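Local coordinates for protein sialyltransferase 0160 (Photobacterium damselae, PDB 4R84) that probably transfers sialic acid from CMP-sialic acid to an acceptor sugar, as a glycosyltransferase of the GT-B structural group, at residues P357-T362 and T445-A450; D401-G406 and D423-P428; D440-T445 and F455-D460; V462-F467 and D498-A503. All blocks are in the same frame, centred on the assembly; numbering follows the deposited sequence. Where two conformers were deposited one is given.

Contact 1 of 4, residues P357-T362 and T445-A450. With CA (calcium ion), chain F; CSF (cytidine-5'-monophosphate-3-fluoro-N-acetyl-neuraminic acid), chain E.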
# COMPACT_ATOMS: atom_id res chain seq x y z
N PRO A 357 10.81 16.12 25.12
CA PRO A 357 10.04 15.68 23.95
C PRO A 357 10.88 15.81 22.70
O PRO A 357 11.88 16.53 22.68
CB PRO A 357 8.84 16.63 23.92
CG PRO A 357 9.32 17.85 24.68
CD PRO A 357 10.24 17.33 25.74
N ASN A 358 10.48 15.10 21.66
CA ASN A 358 11.31 14.93 20.48
C ASN A 358 10.82 15.69 19.24
O ASN A 358 9.63 15.67 18.92
CB ASN A 358 11.43 13.42 20.20
CG ASN A 358 11.91 12.67 21.44
OD1 ASN A 358 12.97 12.99 21.98
ND2 ASN A 358 11.12 11.71 21.93
N PHE A 359 11.76 16.36 18.58
CA PHE A 359 11.49 17.16 17.40
C PHE A 359 12.28 16.63 16.23
O PHE A 359 13.49 16.49 16.34
CB PHE A 359 11.86 18.64 17.67
CG PHE A 359 12.16 19.48 16.43
CD1 PHE A 359 11.23 19.64 15.41
CD2 PHE A 359 13.37 20.16 16.33
CE1 PHE A 359 11.50 20.44 14.30
CE2 PHE A 359 13.66 20.96 15.21
CZ PHE A 359 12.73 21.10 14.19
N ILE A 360 11.60 16.32 15.13
CA ILE A 360 12.30 16.00 13.90
C ILE A 360 12.23 17.15 12.92
O ILE A 360 11.15 17.60 12.54
CB ILE A 360 11.70 14.76 13.20
CG1 ILE A 360 11.90 13.52 14.05
CG2 ILE A 360 12.36 14.58 11.84
CD1 ILE A 360 11.26 12.27 13.42
N PHE A 361 13.40 17.61 12.49
CA PHE A 361 13.48 18.54 11.38
C PHE A 361 13.58 17.77 10.07
O PHE A 361 14.46 16.92 9.91
CB PHE A 361 14.70 19.47 11.52
CG PHE A 361 14.91 20.37 10.33
CD1 PHE A 361 14.19 21.54 10.22
CD2 PHE A 361 15.82 20.05 9.34
CE1 PHE A 361 14.38 22.38 9.12
CE2 PHE A 361 16.01 20.88 8.24
CZ PHE A 361 15.28 22.05 8.14
N THR A 362 12.70 18.10 9.12
CA THR A 362 12.75 17.42 7.82
C THR A 362 13.54 18.26 6.81
O THR A 362 13.11 19.36 6.42
CB THR A 362 11.34 17.16 7.27
OG1 THR A 362 10.65 18.39 7.12
CG2 THR A 362 10.55 16.28 8.24
N THR A 445 6.93 16.43 17.74
CA THR A 445 6.67 17.50 16.79
C THR A 445 7.58 17.36 15.58
O THR A 445 8.71 16.87 15.69
CB THR A 445 6.83 18.90 17.45
OG1 THR A 445 6.10 19.88 16.70
CG2 THR A 445 8.31 19.33 17.53
N VAL A 446 7.06 17.78 14.43
CA VAL A 446 7.76 17.71 13.16
C VAL A 446 7.71 19.06 12.48
O VAL A 446 6.64 19.65 12.37
CB VAL A 446 7.15 16.67 12.22
CG1 VAL A 446 7.98 16.55 10.93
CG2 VAL A 446 7.04 15.33 12.92
N ALA A 447 8.84 19.54 11.99
CA ALA A 447 8.84 20.79 11.26
C ALA A 447 9.97 20.80 10.26
O ALA A 447 10.91 20.02 10.37
CB ALA A 447 8.98 21.99 12.21
N GLY A 448 9.89 21.70 9.29
CA GLY A 448 10.94 21.80 8.31
C GLY A 448 10.44 22.12 6.92
O GLY A 448 9.41 22.74 6.75
N ILE A 449 11.18 21.67 5.92
CA ILE A 449 10.88 22.05 4.56
C ILE A 449 9.71 21.24 4.03
O ILE A 449 9.65 20.03 4.27
CB ILE A 449 12.11 21.87 3.64
CG1 ILE A 449 13.37 22.47 4.28
CG2 ILE A 449 11.83 22.43 2.26
CD1 ILE A 449 13.27 23.96 4.66
N ALA A 450 8.79 21.90 3.33
CA ALA A 450 7.62 21.24 2.75
C ALA A 450 7.98 19.99 1.98
O ALA A 450 9.01 19.93 1.32
CB ALA A 450 6.87 22.18 1.85
CA CA F . 13.72 12.69 24.29
C5A CSF E . 8.72 17.98 -5.61
C4A CSF E . 8.60 16.49 -5.89
C2A CSF E . 10.43 16.09 -4.19
O6A CSF E . 10.41 17.51 -3.97
C6A CSF E . 9.16 18.16 -4.16
C3A CSF E . 9.93 15.78 -5.61
O4A CSF E . 8.22 16.31 -7.27
N5A CSF E . 7.43 18.61 -5.80
C7A CSF E . 9.36 19.63 -3.86
C8A CSF E . 9.79 19.81 -2.42
C9A CSF E . 9.78 21.29 -2.05
O9A CSF E . 10.15 21.40 -0.68
O8A CSF E . 8.84 19.14 -1.59
O7A CSF E . 10.38 20.15 -4.71
C1A CSF E . 11.85 15.59 -4.03
OBA CSF E . 12.06 14.36 -4.07
OAA CSF E . 12.78 16.41 -3.86
O1A CSF E . 9.59 15.37 -3.28
O2A CSF E . 7.99 15.41 -1.38
N1 CSF E . 11.76 12.46 2.13
C2 CSF E . 12.22 12.02 3.38
N3 CSF E . 12.77 12.90 4.25
C4 CSF E . 12.86 14.20 3.90
C5 CSF E . 12.41 14.65 2.66
C6 CSF E . 11.86 13.74 1.76
C3' CSF E . 9.03 11.91 0.50
C2' CSF E . 9.78 11.10 1.52
C1' CSF E . 11.22 11.45 1.21
O4' CSF E . 11.25 11.94 -0.14
C4' CSF E . 9.94 11.83 -0.70
PA CSF E . 9.46 15.52 -1.67
O5' CSF E . 10.06 14.19 -1.07
C5' CSF E . 9.73 12.95 -1.69
O3' CSF E . 7.72 11.39 0.27
O2' CSF E . 9.63 9.70 1.24
N4 CSF E . 13.40 15.09 4.77
O2 CSF E . 12.12 10.80 3.67
O3A CSF E . 10.27 16.67 -1.13
C10 CSF E . 7.25 19.69 -6.57
O10 CSF E . 8.14 20.17 -7.25
C11 CSF E . 5.87 20.28 -6.54
F3A CSF E . 10.89 16.18 -6.50
O HOH W 1 11.70 11.82 25.03
O HOH W 2 16.02 11.95 23.31

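Contact 2 of 4, residues D401-G406 and D423-P428. With CA (calcium ion), chain F; CSF (cytidine-5'-monophosphate-3-fluoro-N-acetyl-neuraminic acid), chain E.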
# COMPACT_ATOMS: atom_id res chain seq x y z
N ASP A 401 14.40 17.73 22.28
CA ASP A 401 15.57 17.05 21.74
C ASP A 401 15.52 17.09 20.22
O ASP A 401 14.47 16.83 19.62
CB ASP A 401 15.63 15.60 22.22
CG ASP A 401 15.81 15.49 23.71
OD1 ASP A 401 16.55 16.33 24.29
OD2 ASP A 401 15.24 14.55 24.30
N LEU A 402 16.66 17.39 19.59
CA LEU A 402 16.73 17.54 18.14
C LEU A 402 17.09 16.25 17.42
O LEU A 402 18.04 15.55 17.79
CB LEU A 402 17.71 18.65 17.72
CG LEU A 402 17.36 20.14 17.92
CD1 LEU A 402 16.77 20.47 19.27
CD2 LEU A 402 18.60 20.98 17.64
N PHE A 403 16.30 15.96 16.40
CA PHE A 403 16.50 14.85 15.48
C PHE A 403 16.45 15.40 14.06
O PHE A 403 15.72 16.35 13.78
CB PHE A 403 15.43 13.78 15.67
CG PHE A 403 15.53 13.03 16.97
CD1 PHE A 403 15.08 13.60 18.16
CD2 PHE A 403 16.06 11.75 17.00
CE1 PHE A 403 15.17 12.90 19.35
CE2 PHE A 403 16.16 11.06 18.19
CZ PHE A 403 15.72 11.63 19.37
N PHE A 404 17.22 14.79 13.17
CA PHE A 404 17.30 15.24 11.79
C PHE A 404 16.88 14.13 10.86
O PHE A 404 17.45 13.04 10.90
CB PHE A 404 18.73 15.69 11.46
CG PHE A 404 18.93 16.11 10.03
CD1 PHE A 404 18.14 17.10 9.46
CD2 PHE A 404 19.96 15.56 9.27
CE1 PHE A 404 18.33 17.50 8.15
CE2 PHE A 404 20.17 15.97 7.96
CZ PHE A 404 19.36 16.94 7.38
N LYS A 405 15.89 14.39 10.01
CA LYS A 405 15.59 13.45 8.93
C LYS A 405 15.91 14.14 7.62
O LYS A 405 15.13 14.95 7.10
CB LYS A 405 14.13 12.97 8.97
CG LYS A 405 13.77 12.03 7.80
CD LYS A 405 14.85 10.99 7.62
CE LYS A 405 14.53 9.99 6.52
NZ LYS A 405 14.55 10.49 5.11
N GLY A 406 17.11 13.85 7.11
CA GLY A 406 17.54 14.47 5.88
C GLY A 406 16.82 13.91 4.67
O GLY A 406 16.27 12.79 4.71
N ASP A 423 24.46 17.96 19.19
CA ASP A 423 23.67 16.99 19.93
C ASP A 423 22.44 16.51 19.16
O ASP A 423 21.57 15.85 19.72
CB ASP A 423 23.21 17.60 21.25
CG ASP A 423 24.34 17.77 22.25
OD1 ASP A 423 25.33 17.00 22.20
OD2 ASP A 423 24.24 18.69 23.08
N MET A 424 22.40 16.80 17.86
CA MET A 424 21.28 16.39 17.03
C MET A 424 21.50 14.95 16.59
O MET A 424 22.60 14.57 16.20
CB MET A 424 21.11 17.33 15.83
CG MET A 424 19.82 17.08 15.02
SD MET A 424 19.46 18.39 13.82
CE MET A 424 20.88 18.29 12.75
N ILE A 425 20.46 14.13 16.73
CA ILE A 425 20.55 12.72 16.36
C ILE A 425 20.04 12.49 14.94
O ILE A 425 18.97 12.97 14.58
CB ILE A 425 19.79 11.84 17.36
CG1 ILE A 425 20.50 11.89 18.71
CG2 ILE A 425 19.73 10.39 16.84
CD1 ILE A 425 19.70 11.36 19.90
N ASN A 426 20.82 11.75 14.14
CA ASN A 426 20.46 11.48 12.75
C ASN A 426 19.50 10.30 12.58
O ASN A 426 19.68 9.26 13.21
CB ASN A 426 21.73 11.21 11.94
CG ASN A 426 21.49 11.21 10.44
OD1 ASN A 426 21.14 12.23 9.86
ND2 ASN A 426 21.70 10.06 9.80
N ILE A 427 18.48 10.48 11.74
CA ILE A 427 17.65 9.37 11.27
C ILE A 427 18.02 9.15 9.82
O ILE A 427 17.84 10.04 8.99
CB ILE A 427 16.13 9.66 11.43
CG1 ILE A 427 15.83 10.04 12.88
CG2 ILE A 427 15.28 8.46 10.96
CD1 ILE A 427 14.41 10.53 13.10
N PRO A 428 18.54 7.95 9.50
CA PRO A 428 19.14 7.69 8.18
C PRO A 428 18.29 8.20 7.02
O PRO A 428 17.11 7.86 6.92
CB PRO A 428 19.25 6.16 8.14
CG PRO A 428 19.43 5.76 9.57
CD PRO A 428 18.59 6.76 10.37
CA CA F . 13.72 12.69 24.29
C5A CSF E . 8.72 17.98 -5.61
C4A CSF E . 8.60 16.49 -5.89
C2A CSF E . 10.43 16.09 -4.19
O6A CSF E . 10.41 17.51 -3.97
C6A CSF E . 9.16 18.16 -4.16
C3A CSF E . 9.93 15.78 -5.61
O4A CSF E . 8.22 16.31 -7.27
N5A CSF E . 7.43 18.61 -5.80
C7A CSF E . 9.36 19.63 -3.86
C8A CSF E . 9.79 19.81 -2.42
C9A CSF E . 9.78 21.29 -2.05
O9A CSF E . 10.15 21.40 -0.68
O8A CSF E . 8.84 19.14 -1.59
O7A CSF E . 10.38 20.15 -4.71
C1A CSF E . 11.85 15.59 -4.03
OBA CSF E . 12.06 14.36 -4.07
OAA CSF E . 12.78 16.41 -3.86
O1A CSF E . 9.59 15.37 -3.28
O2A CSF E . 7.99 15.41 -1.38
N1 CSF E . 11.76 12.46 2.13
C2 CSF E . 12.22 12.02 3.38
N3 CSF E . 12.77 12.90 4.25
C4 CSF E . 12.86 14.20 3.90
C5 CSF E . 12.41 14.65 2.66
C6 CSF E . 11.86 13.74 1.76
C3' CSF E . 9.03 11.91 0.50
C2' CSF E . 9.78 11.10 1.52
C1' CSF E . 11.22 11.45 1.21
O4' CSF E . 11.25 11.94 -0.14
C4' CSF E . 9.94 11.83 -0.70
PA CSF E . 9.46 15.52 -1.67
O5' CSF E . 10.06 14.19 -1.07
C5' CSF E . 9.73 12.95 -1.69
O3' CSF E . 7.72 11.39 0.27
O2' CSF E . 9.63 9.70 1.24
N4 CSF E . 13.40 15.09 4.77
O2 CSF E . 12.12 10.80 3.67
O3A CSF E . 10.27 16.67 -1.13
C10 CSF E . 7.25 19.69 -6.57
O10 CSF E . 8.14 20.17 -7.25
C11 CSF E . 5.87 20.28 -6.54
F3A CSF E . 10.89 16.18 -6.50
O HOH W 3 18.96 14.89 20.33
O HOH W 4 19.09 12.09 7.86
O HOH W 1 11.70 11.82 25.03
O HOH W 2 16.02 11.95 23.31

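Contact 3 of 4, residues D440-T445 and F455-D460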
# COMPACT_ATOMS: atom_id res chain seq x y z
N ASP A 440 4.25 3.78 13.80
CA ASP A 440 3.86 4.51 15.00
C ASP A 440 5.08 5.10 15.68
O ASP A 440 5.19 5.08 16.91
CB ASP A 440 3.09 3.60 15.97
CG ASP A 440 2.27 4.38 16.98
OD1 ASP A 440 2.04 5.59 16.75
OD2 ASP A 440 1.85 3.78 18.00
N MET A 441 6.00 5.64 14.89
CA MET A 441 7.25 6.19 15.43
C MET A 441 7.39 7.68 15.15
O MET A 441 8.50 8.22 15.13
CB MET A 441 8.45 5.44 14.86
CG MET A 441 8.67 4.04 15.48
SD MET A 441 9.01 4.17 17.26
CE MET A 441 10.62 4.94 17.22
N LEU A 442 6.27 8.36 14.95
CA LEU A 442 6.33 9.82 14.84
C LEU A 442 6.77 10.42 16.16
O LEU A 442 6.45 9.89 17.23
CB LEU A 442 4.99 10.39 14.40
CG LEU A 442 4.65 10.13 12.93
CD1 LEU A 442 3.23 10.55 12.66
CD2 LEU A 442 5.61 10.87 12.00
N PRO A 443 7.49 11.55 16.10
CA PRO A 443 7.95 12.21 17.32
C PRO A 443 6.86 13.08 17.91
O PRO A 443 5.71 12.99 17.49
CB PRO A 443 9.11 13.05 16.82
CG PRO A 443 8.63 13.51 15.47
CD PRO A 443 7.96 12.26 14.89
N ASP A 444 7.23 13.92 18.87
CA ASP A 444 6.27 14.84 19.46
C ASP A 444 5.94 15.99 18.51
O ASP A 444 4.81 16.46 18.47
CB ASP A 444 6.79 15.36 20.79
CG ASP A 444 6.93 14.26 21.81
OD1 ASP A 444 5.89 13.85 22.35
OD2 ASP A 444 8.07 13.79 22.06
N THR A 445 6.93 16.43 17.74
CA THR A 445 6.67 17.50 16.79
C THR A 445 7.58 17.36 15.58
O THR A 445 8.71 16.87 15.69
CB THR A 445 6.83 18.90 17.45
OG1 THR A 445 6.10 19.88 16.70
CG2 THR A 445 8.31 19.33 17.53
N PHE A 455 1.61 15.08 4.62
CA PHE A 455 0.22 14.68 4.44
C PHE A 455 -0.17 13.47 5.27
O PHE A 455 -1.35 13.13 5.37
CB PHE A 455 -0.05 14.41 2.97
CG PHE A 455 -0.57 15.61 2.25
CD1 PHE A 455 0.22 16.75 2.14
CD2 PHE A 455 -1.84 15.63 1.73
CE1 PHE A 455 -0.25 17.87 1.49
CE2 PHE A 455 -2.32 16.75 1.08
CZ PHE A 455 -1.53 17.87 0.96
N THR A 456 0.80 12.81 5.90
CA THR A 456 0.44 11.70 6.76
C THR A 456 0.96 11.90 8.17
O THR A 456 1.32 10.96 8.87
CB THR A 456 0.93 10.36 6.19
OG1 THR A 456 2.31 10.45 5.83
CG2 THR A 456 0.12 9.99 4.95
N ILE A 457 1.01 13.17 8.59
CA ILE A 457 1.31 13.49 9.97
C ILE A 457 0.08 14.13 10.61
O ILE A 457 -0.47 15.08 10.05
CB ILE A 457 2.49 14.47 10.08
CG1 ILE A 457 3.72 13.95 9.34
CG2 ILE A 457 2.81 14.74 11.55
CD1 ILE A 457 4.88 14.94 9.36
N PRO A 458 -0.35 13.61 11.78
CA PRO A 458 -1.46 14.24 12.50
C PRO A 458 -1.18 15.72 12.72
O PRO A 458 -0.03 16.09 13.00
CB PRO A 458 -1.50 13.48 13.83
CG PRO A 458 -0.90 12.13 13.51
CD PRO A 458 0.17 12.43 12.48
N ALA A 459 -2.20 16.55 12.56
CA ALA A 459 -2.05 18.00 12.66
C ALA A 459 -1.36 18.43 13.95
O ALA A 459 -0.56 19.37 13.95
CB ALA A 459 -3.40 18.68 12.54
N ASP A 460 -1.66 17.73 15.05
CA ASP A 460 -1.12 18.10 16.35
C ASP A 460 0.40 17.94 16.41
O ASP A 460 1.06 18.52 17.27
CB ASP A 460 -1.78 17.27 17.46
CG ASP A 460 -1.61 15.77 17.26
OD1 ASP A 460 -0.95 15.36 16.29
OD2 ASP A 460 -2.14 14.99 18.08
O HOH W 5 3.50 20.02 17.45

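Contact 4 of 4, residues V462-F467 and D498-A503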
# COMPACT_ATOMS: atom_id res chain seq x y z
N VAL A 462 2.37 18.54 13.62
CA VAL A 462 2.99 19.42 12.65
C VAL A 462 3.19 20.81 13.22
O VAL A 462 2.22 21.50 13.53
CB VAL A 462 2.15 19.52 11.36
CG1 VAL A 462 2.78 20.49 10.38
CG2 VAL A 462 1.99 18.14 10.73
N ASN A 463 4.44 21.25 13.35
CA ASN A 463 4.70 22.55 13.97
C ASN A 463 4.67 23.71 12.98
O ASN A 463 3.86 24.62 13.10
CB ASN A 463 6.04 22.54 14.70
CG ASN A 463 6.06 23.49 15.89
OD1 ASN A 463 6.02 24.70 15.72
ND2 ASN A 463 6.13 22.93 17.10
N PHE A 464 5.56 23.67 12.00
CA PHE A 464 5.54 24.63 10.89
C PHE A 464 6.10 23.97 9.65
O PHE A 464 6.81 22.97 9.74
CB PHE A 464 6.33 25.91 11.19
CG PHE A 464 7.80 25.70 11.42
CD1 PHE A 464 8.68 25.54 10.35
CD2 PHE A 464 8.33 25.73 12.70
CE1 PHE A 464 10.03 25.36 10.56
CE2 PHE A 464 9.68 25.56 12.92
CZ PHE A 464 10.54 25.39 11.85
N ILE A 465 5.78 24.55 8.51
CA ILE A 465 6.27 24.07 7.23
C ILE A 465 6.87 25.20 6.42
O ILE A 465 6.27 26.26 6.28
CB ILE A 465 5.15 23.42 6.43
CG1 ILE A 465 4.58 22.25 7.22
CG2 ILE A 465 5.69 22.91 5.12
CD1 ILE A 465 3.49 21.51 6.50
N VAL A 466 8.07 24.96 5.88
CA VAL A 466 8.78 25.98 5.13
C VAL A 466 8.70 25.75 3.63
O VAL A 466 9.05 24.67 3.15
CB VAL A 466 10.25 26.02 5.53
CG1 VAL A 466 11.00 27.04 4.67
CG2 VAL A 466 10.36 26.36 7.01
N PHE A 467 8.22 26.75 2.90
CA PHE A 467 8.27 26.68 1.45
C PHE A 467 9.45 27.46 0.93
O PHE A 467 9.79 28.50 1.46
CB PHE A 467 6.97 27.18 0.85
CG PHE A 467 5.83 26.28 1.12
CD1 PHE A 467 5.19 26.31 2.34
CD2 PHE A 467 5.44 25.35 0.18
CE1 PHE A 467 4.15 25.45 2.61
CE2 PHE A 467 4.40 24.49 0.44
CZ PHE A 467 3.75 24.54 1.66
N ASP A 498 1.37 28.74 10.23
CA ASP A 498 2.33 27.65 10.20
C ASP A 498 3.10 27.64 8.88
O ASP A 498 4.08 26.91 8.74
CB ASP A 498 1.65 26.30 10.38
CG ASP A 498 0.89 26.21 11.70
OD1 ASP A 498 1.43 26.67 12.72
OD2 ASP A 498 -0.26 25.69 11.70
N VAL A 499 2.64 28.42 7.91
CA VAL A 499 3.23 28.42 6.58
C VAL A 499 4.30 29.50 6.47
O VAL A 499 4.00 30.72 6.57
CB VAL A 499 2.16 28.63 5.49
CG1 VAL A 499 2.81 28.66 4.12
CG2 VAL A 499 1.14 27.51 5.55
N LEU A 500 5.54 29.06 6.29
CA LEU A 500 6.68 29.97 6.23
C LEU A 500 7.36 29.93 4.86
O LEU A 500 7.20 28.98 4.09
CB LEU A 500 7.71 29.63 7.32
CG LEU A 500 7.18 29.51 8.75
CD1 LEU A 500 8.30 29.21 9.75
CD2 LEU A 500 6.40 30.75 9.16
N PHE A 501 8.11 30.98 4.56
CA PHE A 501 8.87 31.03 3.31
C PHE A 501 10.34 31.38 3.55
O PHE A 501 10.65 32.27 4.35
CB PHE A 501 8.26 32.05 2.34
CG PHE A 501 9.02 32.20 1.05
CD1 PHE A 501 8.86 31.29 0.03
CD2 PHE A 501 9.91 33.24 0.87
CE1 PHE A 501 9.57 31.41 -1.16
CE2 PHE A 501 10.63 33.37 -0.31
CZ PHE A 501 10.46 32.45 -1.32
N TRP A 502 11.23 30.66 2.88
CA TRP A 502 12.66 30.98 2.82
C TRP A 502 13.08 31.02 1.35
O TRP A 502 12.81 30.09 0.59
CB TRP A 502 13.54 29.98 3.61
CG TRP A 502 14.00 30.39 5.02
CD1 TRP A 502 15.22 30.89 5.36
CD2 TRP A 502 13.26 30.31 6.25
NE1 TRP A 502 15.29 31.13 6.71
CE2 TRP A 502 14.10 30.78 7.29
CE3 TRP A 502 11.97 29.88 6.58
CZ2 TRP A 502 13.69 30.84 8.62
CZ3 TRP A 502 11.56 29.94 7.91
CH2 TRP A 502 12.42 30.42 8.91
N ALA A 503 13.72 32.11 0.94
CA ALA A 503 14.10 32.27 -0.46
C ALA A 503 15.17 31.28 -0.89
O ALA A 503 16.05 30.92 -0.11
CB ALA A 503 14.58 33.70 -0.72
OXT ALA A 503 15.17 30.81 -2.03

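Contact 1 of 4, residues P357-T362 and T445-A450
Phe359 and Thr445 are paired in register on neighbouring parallel strands, and five backbone hydrogen bonds run along this pairing from Asn358 to Ile449. Thr445 N gives its hydrogen to Asn358 O at 3.0 Å. Thr445 O then accepts from Ile360 N. Ile360 O takes Ala447 N, and Ala447 O takes Thr362 N at 2.9 Å. The last bond, Ile449 N to Thr362 O, lies past the corner at Gly448. Gly448 has phi 143° and psi -151°, angles that leave no room for a side chain beside the preceding carbonyl oxygen. Its CA lies 3.6 Å from Phe361 CE1.

The aromatic side packs tightly. Phe359 CG is anti to the backbone N (chi1 157°), which carries the ring over to the second strand. Its edge meets Ala447 CB, 3.6 Å from CE1, and Thr445 CG2 touches CD1. On the face with Ile360 and Val446, Thr362 CG2 meets Val446 CG1, the two side chains crossing at about a right angle.

Polar ends find partners further out. Thr362 OG1 bonds to Tyr454 OH, and Thr445 OG1 to Asn463 ND2. Asn358 OD1 binds the calcium ion at 2.5 Å, while its ND2 donates to a calcium-bound water. At the opposite end of the contact, Ala450 O accepts from both O9A (2.7 Å) and O8A of the bound CMP-3-fluoro-sialic acid.

These strands belong to the four-stranded parallel sheet of a Rossmann-like domain. Strand 401-405 flanks 358-362 on its other edge, helix 373-388 covers Phe361 and Ile449, and strand 462-468 touches Ala447, Ile449 and Ala450.

Contact 2 of 4, residues D401-G406 and D423-P428
Leu402 and Met424 begin the pairing of two parallel strands joined by helix 412-419, a beta-alpha-beta unit. Three backbone bonds join the strands. Ile425 N donates to Leu402 O, Phe404 N to Ile425 O, and Ile427 N to Phe404 O at 2.9 Å.

Apolar contacts line both sheet faces. Phe403 and Ile425 lie alongside each other, with CD2 3.7 Å from Ile425 CB. On the other face the Met424 chain bends at its last torsion (chi3 62°). This brings CE to 3.6 Å from Phe404 CB, and SD makes an oblique Met-aromatic contact with that ring. Gly406 N sits over the centre of the same ring.

Two waters bridge the segments. One donates to Leu402 O and Asp423 O. The other accepts from Gly406 N and donates to Asn426 OD1 and Ile427 O.

The strand ends serve ligands. Asp401 OD2 binds the calcium ion at 2.4 Å. Lys405 NZ donates to the cytosine O2 at 2.8 Å and to Gly406 O and Ala429 O, while Lys405 O accepts from cytosine N4. Lys405 NZ is thus held by several oxygens. Together with Lys405 O it contacts both O2 and N4, consistent with recognition of cytosine.

Contact 3 of 4, residues D440-T445 and F455-D460
Two loops around strand 445-447 of the nucleotide-binding domain meet here. One, 440-445, leads from helix 434-438 into that strand. The other, 455-460, leads toward strand 462-468. Their shared surface is small, and no direct hydrogen bond crosses it.

Leu442 carries the contact. Its CG is anti to the carbonyl carbon (chi1 -73°), and the chain then extends (chi2 171°), pushing CD1 toward 455-460. There Leu442 CD1 points at the CD corner of the Pro458 ring, at 3.6 Å. The CG2 branch of Ile457 is a looser neighbour, 4.4 Å from the same methyl. Thr456 O lies at a similar distance, 4.3 Å from Leu442 CD1. Leu442 also touches Phe433, Leu436 and Met437, so helix 434-438 and the loop before it help to enclose its side chain.

Toward the end of both segments the link becomes polar and passes through water. One water lies 2.7 Å from Thr445 OG1 and donates to Asp460 O at 2.9 Å. Asp444 turns away from 455-460; its OD2 accepts from Asn358 N instead, and Pro443 O takes a hydrogen from Lys461 NZ.

The chemistry is therefore divided. A single leucine methyl against a proline ring gives a weak, direction-free apolar contact. The water bridge supplies the directional link to the backbone of Asp460, and other polar bonds of 440-445 go to residues beyond this pair.

Contact 4 of 4, residues V462-F467 and D498-A503
Phe467 and Leu500 share the shortest of four backbone bonds, with N donating to O at 2.7 Å and an almost straight N-H...O angle (178°). The donor is tilted 30° from the carbonyl plane. Ile465 N to Asp498 O, Leu500 N to Ile465 O and Trp502 N to Phe467 O complete the series.

The packed part lies on both faces. Val466 CG1 reaches Trp502 CE3 at 3.6 Å. Phe464 CD1 meets Leu500 CD1 at 3.7 Å, its CG set between the backbone N and the carbonyl carbon (chi1 62°), turning the ring toward Leu500. On the other face the Phe467 and Val499 side chains cross obliquely, CD1 to CG1 3.8 Å, and the Leu500 carbonyl oxygen lies at the edge of the Phe467 ring.

The two strands form a parallel beta-alpha-beta crossover, with helices 476-481 and 483-490 in the connection. Those helices pack against Phe467 and Val499, while helix 373-388 covers Phe464 and Trp502 from the other face.

Toward the chain end the contact thins. Phe501 and Trp502 are partly exposed, though Phe501 CD1 lies 3.3 Å from Phe467 O. Ala503 points away, exposed in the isolated chain, its carboxylate bonded to Ser469 OG, Trp367 NE1 and Tyr375 OH.

From the N terminus, strand 358-362 comes first and waits for its partner at 445-450, so contact 1 closes a long loop. Contact 2 forms and closes within that loop, pairing 401-406 with 423-428. Through strands 358-362 and 401-405, contacts 1 and 2 build one parallel sheet that runs from the calcium site to the sugar nucleotide. Contact 3 crosses contact 1, because 440-445 runs into 445-450 while 455-460 lies beyond it; the two share Thr445. Contact 4 opens only afterwards and brings the C terminus back to strand 462-468. Backbone bonds from Gly448 and Ala450 to Val466 join it to contact 1. Contacts 2 and 4 do not touch.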